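Local coordinates for protein nuclear hormone receptor FTZ-F1 (Drosophila melanogaster, PDB 2XHS) that probably regulates transcription as an NR5A nuclear receptor, its ligand-binding domain taking up a peptide of the Fushi tarazu protein, at residues Gln57-Phe60 / Ser61-Asp64; Leu75-Asp78 / Asp79-Lys82; Ala182-Leu185 / Asp186-Thr190; Val203-Leu206 / Pro207-His210. All blocks are in the same frame, centred on the assembly; numbering follows the deposited sequence.

Interaction 1 (Gln57-Phe60 / Ser61-Asp64); sequences QNLF and SQVD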
loop_
_atom_site.group_PDB
_atom_site.type_symbol
_atom_site.label_atom_id
_atom_site.label_comp_id
_atom_site.label_asym_id
_atom_site.label_seq_id
_atom_site.Cartn_x
_atom_site.Cartn_y
_atom_site.Cartn_z
ATOM N N GLN A 57 -8.984 8.152 -0.858
ATOM C CA GLN A 57 -8.330 8.776 0.252
ATOM C C GLN A 57 -7.003 8.146 0.487
ATOM O O GLN A 57 -6.057 8.789 0.817
ATOM C CB GLN A 57 -9.188 8.597 1.474
ATOM C CG GLN A 57 -8.710 9.278 2.705
ATOM C CD GLN A 57 -9.578 8.984 3.890
ATOM O OE1 GLN A 57 -9.861 7.841 4.190
ATOM N NE2 GLN A 57 -10.004 10.015 4.569
ATOM N N ASN A 58 -6.945 6.851 0.325
ATOM C CA ASN A 58 -5.742 6.126 0.601
ATOM C C ASN A 58 -4.670 6.606 -0.286
ATOM O O ASN A 58 -3.543 6.725 0.090
ATOM C CB ASN A 58 -5.946 4.658 0.328
ATOM C CG ASN A 58 -6.612 3.967 1.441
ATOM O OD1 ASN A 58 -6.814 4.535 2.477
ATOM N ND2 ASN A 58 -6.934 2.728 1.249
ATOM N N LEU A 59 -5.042 6.875 -1.503
ATOM C CA LEU A 59 -4.092 7.309 -2.468
ATOM C C LEU A 59 -3.490 8.601 -2.072
ATOM O O LEU A 59 -2.336 8.807 -2.250
ATOM C CB LEU A 59 -4.769 7.460 -3.794
ATOM C CG LEU A 59 -5.080 6.145 -4.445
ATOM C CD1 LEU A 59 -5.722 6.396 -5.734
ATOM C CD2 LEU A 59 -3.824 5.449 -4.661
ATOM N N PHE A 60 -4.281 9.496 -1.545
ATOM C CA PHE A 60 -3.774 10.775 -1.169
ATOM C C PHE A 60 -2.756 10.602 -0.112
ATOM O O PHE A 60 -1.738 11.234 -0.109
ATOM C CB PHE A 60 -4.887 11.592 -0.593
ATOM C CG PHE A 60 -5.707 12.275 -1.600
ATOM C CD1 PHE A 60 -5.287 13.419 -2.174
ATOM C CD2 PHE A 60 -6.921 11.786 -1.950
ATOM C CE1 PHE A 60 -6.051 14.043 -3.072
ATOM C CE2 PHE A 60 -7.676 12.428 -2.847
ATOM C CZ PHE A 60 -7.236 13.549 -3.409
ATOM N N SER A 61 -3.072 9.767 0.839
ATOM C CA SER A 61 -2.164 9.505 1.910
ATOM C C SER A 61 -0.927 8.836 1.400
ATOM O O SER A 61 0.133 9.030 1.903
ATOM C CB SER A 61 -2.839 8.707 2.998
ATOM O OG SER A 61 -3.130 7.430 2.535
ATOM N N GLN A 62 -1.083 8.014 0.397
ATOM C CA GLN A 62 0.034 7.323 -0.183
ATOM C C GLN A 62 0.994 8.282 -0.790
ATOM O O GLN A 62 2.170 8.161 -0.666
ATOM C CB GLN A 62 -0.490 6.453 -1.279
ATOM C CG GLN A 62 0.504 5.566 -1.882
ATOM C CD GLN A 62 -0.147 4.538 -2.708
ATOM O OE1 GLN A 62 0.121 4.428 -3.880
ATOM N NE2 GLN A 62 -1.014 3.772 -2.103
ATOM N N VAL A 63 0.455 9.237 -1.491
ATOM C CA VAL A 63 1.242 10.262 -2.097
ATOM C C VAL A 63 1.911 11.084 -1.052
ATOM O O VAL A 63 3.020 11.481 -1.198
ATOM C CB VAL A 63 0.364 11.155 -2.891
ATOM C CG1 VAL A 63 1.158 12.210 -3.496
ATOM C CG2 VAL A 63 -0.281 10.383 -3.934
ATOM N N ASP A 64 1.215 11.374 0.012
ATOM C CA ASP A 64 1.795 12.193 1.026
ATOM C C ASP A 64 2.977 11.506 1.611
ATOM O O ASP A 64 3.945 12.126 1.925
ATOM C CB ASP A 64 0.778 12.477 2.097
ATOM C CG ASP A 64 1.275 13.422 3.126
ATOM O OD1 ASP A 64 1.432 14.602 2.825
ATOM O OD2 ASP A 64 1.508 12.985 4.251
#

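Interaction 2 (Leu75-Asp78 / Asp79-Lys82); sequences LKVD and DQMK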
loop_
_atom_site.group_PDB
_atom_site.type_symbol
_atom_site.label_atom_id
_atom_site.label_comp_id
_atom_site.label_asym_id
_atom_site.label_seq_id
_atom_site.Cartn_x
_atom_site.Cartn_y
_atom_site.Cartn_z
ATOM N N LEU A 75 14.160 13.722 -5.929
ATOM C CA LEU A 75 13.604 13.377 -7.195
ATOM C C LEU A 75 12.712 14.435 -7.738
ATOM O O LEU A 75 12.052 15.137 -7.004
ATOM C CB LEU A 75 12.803 12.113 -7.028
ATOM C CG LEU A 75 13.600 10.887 -7.347
ATOM C CD1 LEU A 75 12.735 9.704 -7.232
ATOM C CD2 LEU A 75 14.059 11.052 -8.733
ATOM N N LYS A 76 12.688 14.531 -9.051
ATOM C CA LYS A 76 11.805 15.456 -9.707
ATOM C C LYS A 76 10.413 14.923 -9.846
ATOM O O LYS A 76 10.180 13.746 -9.880
ATOM C CB LYS A 76 12.360 15.916 -11.044
ATOM C CG LYS A 76 13.232 17.148 -10.903
ATOM C CD LYS A 76 13.126 18.074 -12.102
ATOM C CE LYS A 76 14.018 19.291 -11.961
ATOM N NZ LYS A 76 13.748 20.266 -13.036
ATOM N N VAL A 77 9.478 15.826 -9.952
ATOM C CA VAL A 77 8.122 15.437 -9.915
ATOM C C VAL A 77 7.802 14.514 -11.015
ATOM O O VAL A 77 7.085 13.583 -10.833
ATOM C CB VAL A 77 7.250 16.614 -10.064
ATOM C CG1 VAL A 77 5.853 16.157 -10.200
ATOM C CG2 VAL A 77 7.387 17.471 -8.865
ATOM N N ASP A 78 8.335 14.742 -12.181
ATOM C CA ASP A 78 7.920 13.913 -13.269
ATOM C C ASP A 78 8.264 12.512 -12.940
ATOM O O ASP A 78 7.527 11.614 -13.227
ATOM C CB ASP A 78 8.617 14.323 -14.545
ATOM C CG ASP A 78 7.960 15.476 -15.207
ATOM O OD1 ASP A 78 7.322 16.276 -14.529
ATOM O OD2 ASP A 78 8.082 15.583 -16.423
ATOM N N ASP A 79 9.432 12.327 -12.379
ATOM C CA ASP A 79 9.886 11.022 -11.982
ATOM C C ASP A 79 9.082 10.432 -10.849
ATOM O O ASP A 79 8.782 9.271 -10.839
ATOM C CB ASP A 79 11.354 11.092 -11.615
ATOM C CG ASP A 79 12.249 10.694 -12.746
ATOM O OD1 ASP A 79 11.763 10.079 -13.696
ATOM O OD2 ASP A 79 13.444 10.987 -12.687
ATOM N N GLN A 80 8.759 11.246 -9.873
ATOM C CA GLN A 80 7.987 10.778 -8.768
ATOM C C GLN A 80 6.644 10.358 -9.239
ATOM O O GLN A 80 6.125 9.387 -8.805
ATOM C CB GLN A 80 7.798 11.885 -7.770
ATOM C CG GLN A 80 9.010 12.648 -7.501
ATOM C CD GLN A 80 8.779 13.645 -6.454
ATOM O OE1 GLN A 80 7.736 14.229 -6.384
ATOM N NE2 GLN A 80 9.756 13.872 -5.648
HETATM N N MSE A 81 6.069 11.115 -10.139
HETATM C CA MSE A 81 4.753 10.793 -10.608
HETATM C C MSE A 81 4.757 9.456 -11.262
HETATM O O MSE A 81 3.888 8.684 -11.071
HETATM C CB MSE A 81 4.324 11.819 -11.621
HETATM C CG MSE A 81 4.058 13.144 -11.037
HETATM SE SE MSE A 81 3.468 14.310 -12.355
HETATM C CE MSE A 81 2.072 13.312 -13.004
ATOM N N LYS A 82 5.750 9.170 -12.053
ATOM C CA LYS A 82 5.787 7.907 -12.727
ATOM C C LYS A 82 5.893 6.737 -11.806
ATOM O O LYS A 82 5.341 5.706 -12.060
ATOM C CB LYS A 82 6.943 7.892 -13.689
ATOM C CG LYS A 82 6.765 8.834 -14.828
ATOM C CD LYS A 82 7.806 8.598 -15.857
ATOM C CE LYS A 82 7.963 9.793 -16.745
ATOM N NZ LYS A 82 9.213 10.497 -16.392
#

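Interaction 3 (Ala182-Leu185 / Asp186-Thr190); sequences AALL and DYTLT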
loop_
_atom_site.group_PDB
_atom_site.type_symbol
_atom_site.label_atom_id
_atom_site.label_comp_id
_atom_site.label_asym_id
_atom_site.label_seq_id
_atom_site.Cartn_x
_atom_site.Cartn_y
_atom_site.Cartn_z
ATOM N N ALA A 182 19.388 -4.155 0.860
ATOM C CA ALA A 182 20.447 -4.493 1.736
ATOM C C ALA A 182 20.053 -4.314 3.161
ATOM O O ALA A 182 20.382 -5.096 3.993
ATOM C CB ALA A 182 21.562 -3.658 1.437
ATOM N N ALA A 183 19.372 -3.240 3.455
ATOM C CA ALA A 183 18.966 -3.004 4.802
ATOM C C ALA A 183 18.027 -4.085 5.224
ATOM O O ALA A 183 18.060 -4.515 6.340
ATOM C CB ALA A 183 18.315 -1.683 4.912
ATOM N N LEU A 184 17.154 -4.488 4.327
ATOM C CA LEU A 184 16.208 -5.529 4.604
ATOM C C LEU A 184 16.898 -6.809 4.838
ATOM O O LEU A 184 16.509 -7.564 5.677
ATOM C CB LEU A 184 15.227 -5.696 3.473
ATOM C CG LEU A 184 14.069 -6.665 3.620
ATOM C CD1 LEU A 184 13.402 -6.520 4.900
ATOM C CD2 LEU A 184 13.131 -6.341 2.558
ATOM N N LEU A 185 17.924 -7.080 4.071
ATOM C CA LEU A 185 18.644 -8.292 4.269
ATOM C C LEU A 185 19.296 -8.319 5.617
ATOM O O LEU A 185 19.266 -9.288 6.289
ATOM C CB LEU A 185 19.688 -8.424 3.192
ATOM C CG LEU A 185 20.646 -9.586 3.256
ATOM C CD1 LEU A 185 19.933 -10.851 3.320
ATOM C CD2 LEU A 185 21.375 -9.516 2.013
ATOM N N ASP A 186 19.892 -7.227 6.013
ATOM C CA ASP A 186 20.568 -7.148 7.272
ATOM C C ASP A 186 19.596 -7.374 8.394
ATOM O O ASP A 186 19.881 -8.042 9.342
ATOM C CB ASP A 186 21.157 -5.744 7.353
ATOM C CG ASP A 186 21.911 -5.474 8.608
ATOM O OD1 ASP A 186 22.520 -6.366 9.163
ATOM O OD2 ASP A 186 21.908 -4.339 9.048
ATOM N N TYR A 187 18.428 -6.789 8.289
ATOM C CA TYR A 187 17.469 -6.880 9.340
ATOM C C TYR A 187 17.080 -8.310 9.514
ATOM O O TYR A 187 17.003 -8.804 10.604
ATOM C CB TYR A 187 16.281 -5.983 9.008
ATOM C CG TYR A 187 15.183 -5.965 10.025
ATOM C CD1 TYR A 187 15.394 -5.540 11.303
ATOM C CD2 TYR A 187 13.935 -6.374 9.700
ATOM C CE1 TYR A 187 14.385 -5.542 12.215
ATOM C CE2 TYR A 187 12.949 -6.379 10.600
ATOM C CZ TYR A 187 13.171 -5.964 11.857
ATOM O OH TYR A 187 12.154 -5.981 12.758
ATOM N N THR A 188 16.847 -8.997 8.427
ATOM C CA THR A 188 16.429 -10.359 8.547
ATOM C C THR A 188 17.482 -11.164 9.193
ATOM O O THR A 188 17.196 -12.000 9.997
ATOM C CB THR A 188 16.275 -10.975 7.214
ATOM O OG1 THR A 188 17.524 -10.885 6.560
ATOM C CG2 THR A 188 15.333 -10.229 6.437
ATOM N N LEU A 189 18.712 -10.964 8.781
ATOM C CA LEU A 189 19.794 -11.747 9.321
ATOM C C LEU A 189 20.078 -11.552 10.785
ATOM O O LEU A 189 20.275 -12.493 11.489
ATOM C CB LEU A 189 21.046 -11.468 8.520
ATOM C CG LEU A 189 20.930 -12.074 7.146
ATOM C CD1 LEU A 189 22.142 -11.856 6.333
ATOM C CD2 LEU A 189 20.716 -13.498 7.339
ATOM N N THR A 190 20.188 -10.311 11.205
ATOM C CA THR A 190 20.376 -9.988 12.586
ATOM C C THR A 190 19.212 -10.266 13.493
ATOM O O THR A 190 19.375 -10.749 14.587
ATOM C CB THR A 190 20.665 -8.557 12.713
ATOM O OG1 THR A 190 21.542 -8.188 11.673
ATOM C CG2 THR A 190 21.342 -8.303 13.967
#

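Interaction 4 (Val203-Leu206 / Pro207-His210); sequences VNIL and PEIH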
loop_
_atom_site.group_PDB
_atom_site.type_symbol
_atom_site.label_atom_id
_atom_site.label_comp_id
_atom_site.label_asym_id
_atom_site.label_seq_id
_atom_site.Cartn_x
_atom_site.Cartn_y
_atom_site.Cartn_z
ATOM N N VAL A 203 11.036 -11.233 -0.449
ATOM C CA VAL A 203 11.231 -10.637 -1.751
ATOM C C VAL A 203 10.453 -11.328 -2.814
ATOM O O VAL A 203 10.078 -10.747 -3.784
ATOM C CB VAL A 203 12.644 -10.671 -2.171
ATOM C CG1 VAL A 203 12.701 -10.393 -3.596
ATOM C CG2 VAL A 203 13.377 -9.639 -1.468
ATOM N N ASN A 204 10.249 -12.604 -2.643
ATOM C CA ASN A 204 9.532 -13.374 -3.608
ATOM C C ASN A 204 8.084 -13.055 -3.726
ATOM O O ASN A 204 7.472 -13.355 -4.707
ATOM C CB ASN A 204 9.702 -14.826 -3.328
ATOM C CG ASN A 204 11.003 -15.334 -3.785
ATOM O OD1 ASN A 204 11.560 -14.860 -4.746
ATOM N ND2 ASN A 204 11.483 -16.340 -3.122
ATOM N N ILE A 205 7.528 -12.522 -2.665
ATOM C CA ILE A 205 6.146 -12.130 -2.584
ATOM C C ILE A 205 5.796 -10.957 -3.451
ATOM O O ILE A 205 4.715 -10.841 -3.938
ATOM C CB ILE A 205 5.768 -11.858 -1.169
ATOM C CG1 ILE A 205 6.100 -13.051 -0.337
ATOM C CG2 ILE A 205 4.333 -11.781 -1.050
ATOM C CD1 ILE A 205 4.965 -13.949 -0.212
ATOM N N LEU A 206 6.731 -10.080 -3.663
ATOM C CA LEU A 206 6.388 -8.872 -4.332
ATOM C C LEU A 206 5.811 -9.118 -5.685
ATOM O O LEU A 206 4.903 -8.458 -6.088
ATOM C CB LEU A 206 7.606 -7.983 -4.420
ATOM C CG LEU A 206 8.022 -7.450 -3.064
ATOM C CD1 LEU A 206 9.175 -6.587 -3.190
ATOM C CD2 LEU A 206 6.943 -6.677 -2.500
ATOM N N PRO A 207 6.351 -10.067 -6.394
ATOM C CA PRO A 207 5.879 -10.410 -7.704
ATOM C C PRO A 207 4.486 -10.932 -7.642
ATOM O O PRO A 207 3.717 -10.668 -8.522
ATOM C CB PRO A 207 6.816 -11.518 -8.100
ATOM C CG PRO A 207 7.869 -11.519 -7.154
ATOM C CD PRO A 207 7.741 -10.439 -6.232
ATOM N N GLU A 208 4.201 -11.720 -6.632
ATOM C CA GLU A 208 2.909 -12.290 -6.439
ATOM C C GLU A 208 1.900 -11.252 -6.145
ATOM O O GLU A 208 0.810 -11.299 -6.619
ATOM C CB GLU A 208 2.965 -13.245 -5.280
ATOM C CG GLU A 208 4.055 -14.246 -5.377
ATOM C CD GLU A 208 3.792 -15.449 -4.550
ATOM O OE1 GLU A 208 2.702 -15.984 -4.648
ATOM O OE2 GLU A 208 4.683 -15.878 -3.832
ATOM N N ILE A 209 2.276 -10.312 -5.318
ATOM C CA ILE A 209 1.402 -9.243 -4.949
ATOM C C ILE A 209 1.052 -8.457 -6.151
ATOM O O ILE A 209 -0.037 -8.010 -6.278
ATOM C CB ILE A 209 2.090 -8.276 -4.085
ATOM C CG1 ILE A 209 2.113 -8.763 -2.673
ATOM C CG2 ILE A 209 1.388 -6.997 -4.137
ATOM C CD1 ILE A 209 2.730 -7.820 -1.790
ATOM N N HIS A 210 2.003 -8.266 -7.032
ATOM C CA HIS A 210 1.794 -7.486 -8.206
ATOM C C HIS A 210 0.757 -8.124 -9.062
ATOM O O HIS A 210 -0.078 -7.480 -9.600
ATOM C CB HIS A 210 3.101 -7.357 -8.947
ATOM C CG HIS A 210 3.007 -6.584 -10.215
ATOM N ND1 HIS A 210 2.692 -5.254 -10.249
ATOM C CD2 HIS A 210 3.191 -6.957 -11.491
ATOM C CE1 HIS A 210 2.673 -4.841 -11.495
ATOM N NE2 HIS A 210 2.969 -5.858 -12.269
#

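Interaction 1 (Gln57-Phe60 / Ser61-Asp64)
Asn58 O receives both Ser61 OG, at 2.6 Å, and Gln62 N, at 2.8 Å, so that this carbonyl takes two donors within one stretch of helix 47-67. Ser61 reaches it because OG stands between its own backbone N and carbonyl carbon (chi1 68°), turned back on the preceding turn; it approaches from the flank of the carbonyl, with a C=O...OG angle of 118°. Ser61 N bonds in turn to Gln57 O.

On the buried side Leu59 and Gln62 run side by side in the same direction, Leu59 CD2 meeting Gln62 OE1 at 4.1 Å, and Trp88 of helix 77-102 packs against both. Val63 CG2 lies beside Leu59 O, which takes the bond from Val63 N.

The solvent side is far looser. There the side chain of Asp64 brings little more than CB near Phe60 O, which its own N-H bonds, and the carboxylate leads away. A third face is covered by the bound peptide: Phe60 and Val63 both pack against its apolar side chains, and Phe60 also touches Leu234 of helix 234-240. A helix that carries apolar side chains for an incoming peptide is consistent with the AF-2 coactivator groove of nuclear receptor ligand-binding domains.

Interaction 2 (Leu75-Asp78 / Asp79-Lys82)
Gln80 folds back along the first turn of helix 77-102 toward Leu75 and Val77, and its course shows how a helix start can be flanked by one of its own side chains. Its CB lies 3.6 Å from Val77 O. CG stands beside the backbone N, opposite the carbonyl carbon (chi1 -44°), which sends the chain toward the N-terminal end; its modelled closeness to Lys76 O is doubtful. From there the chain is extended, and CD comes 3.6 Å from Leu75 O. At the tip the amide divides its company: OE1 faces Val77, 4.1 Å from its CG2, whereas NE2 is 3.8 Å from Leu75 CB and makes a weak hydrogen bond to Phe72 O. With an alanine here the weak bond to Phe72 O goes, and the flanks of Leu75 and Val77 would probably be uncovered, opening a gap where an apolar side chain of the bound peptide also packs.

One turn on, Val77 CG1 meets CG of the selenomethionine Met81 at 3.6 Å, and its selenium lies just beyond, at 3.7 Å from the same methyl. Met81 N bonds to Val77 O at 2.8 Å. The charged ends look elsewhere. Asp78 forms a salt bridge with a basic side chain of the peptide; Asp79 and Lys82, themselves joined by a long salt bridge, bond to Asn169 N and Gly166 O. The helix start is thus set between the peptide, packed on Val77, Gln80 and Met81, and the loop leading into helix 170-191.

Interaction 3 (Ala182-Leu185 / Asp186-Thr190)
Tyr187 and Asp186 both meet Ala183 through CB and not through their flat groups: each CB lies 3.5 Å from Ala183 O, while ring and carboxylate lead away from the preceding turn. The phenol is sunk among Leu5, Val11 and Asp150, where its OH is hydrogen-bonded to Glu6 N, and the carboxylate turns to the exposed side.

The hydroxyl of Thr188 bonds to Leu185 O, although its modelled distance is too short to be trusted. With OG1 between backbone N and carbonyl carbon (chi1 59°), CG2 is left on the side of Leu184 O. Leu185 O also accepts Leu189 N, at 3.1 Å. Alongside, the two leucines point the same way, Leu185 CD1 touching Leu189 CD1 at 3.9 Å. A serine in place of Leu185 would probably leave Leu189 without its apolar neighbour and open a gap toward Phe199 of helix 198-224.

Thr190 OG1 makes a related bond, but to the carbonyl four residues back, Asp186 O, at 2.9 Å, an oxygen that Thr190 N shares. Threonine hydroxyls turned back to carbonyls of the previous turn are a common motif of helices, used here in one layer of the nuclear receptor helical sandwich, where Leu184 packs against helix 148-159.

Interaction 4 (Val203-Leu206 / Pro207-His210)
Pro207 sits in mid-course in helix 198-224 and kinks it: its ring nitrogen has no hydrogen to give, and in place of an N-H its CD stands 3.4 Å from Val203 O. Val203 O receives a weak bond from Leu206 N within its own turn, and the proline ring settles as a knob among Val203, Asn204, Ile205 and Leu206.

Regular bonding resumes directly afterwards. Ile209 N bonds to Ile205 O at 2.9 Å, and His210 N follows to Leu206 O at 3.1 Å.

The side chains sort themselves by face. Ile205 and Ile209 meet at an oblique angle, Ile205 CG2 lying 4.1 Å from Ile209 CG1, and both rest on Leu137 of helix 135-143. Leu206 CD2 comes only loosely toward Ile209 CD1, at 4.4 Å, and turns instead to Leu157 and Ile158. Glu208 keeps CG beside its backbone N (chi1 -52°) and then extends, so that CG passes 3.6 Å from Asn204 O and OE2 ends 4.1 Å from Ile205 CD1.

That carboxylate is held by a salt bridge from OE2 to Lys140, which would be expected to favour its ionised form beside the isoleucine. His210 leads its ring off to Asp90 of helix 77-102, where ND1 is hydrogen-bonded to OD1; a negative neighbour of this kind would tend to stabilise a proton on the imidazole. The chemistry therefore implies that the lost backbone bond is local, while the residues just past the kink tie the helix to its neighbours through polar ends.

In the fold
Read from the N terminus, the four contacts lie in series along the ligand-binding domain; none nests in or crosses another. Each is local to one helix, interaction 2 to the start of its helix and the residues just before it, and none closes a long loop. Interactions 1 and 2 belong to consecutive helices, 47-67 and 77-102, with nearest atoms about 7 Å apart, and the bound peptide reaches both. Interactions 3 and 4 likewise follow each other, on helices 170-191 and 198-224, about 5 Å apart at their nearest atoms, and both pack on Leu157. Helix 77-102 joins interaction 1, through Trp88 and Met91, to interaction 4, through Asp90 and Val93.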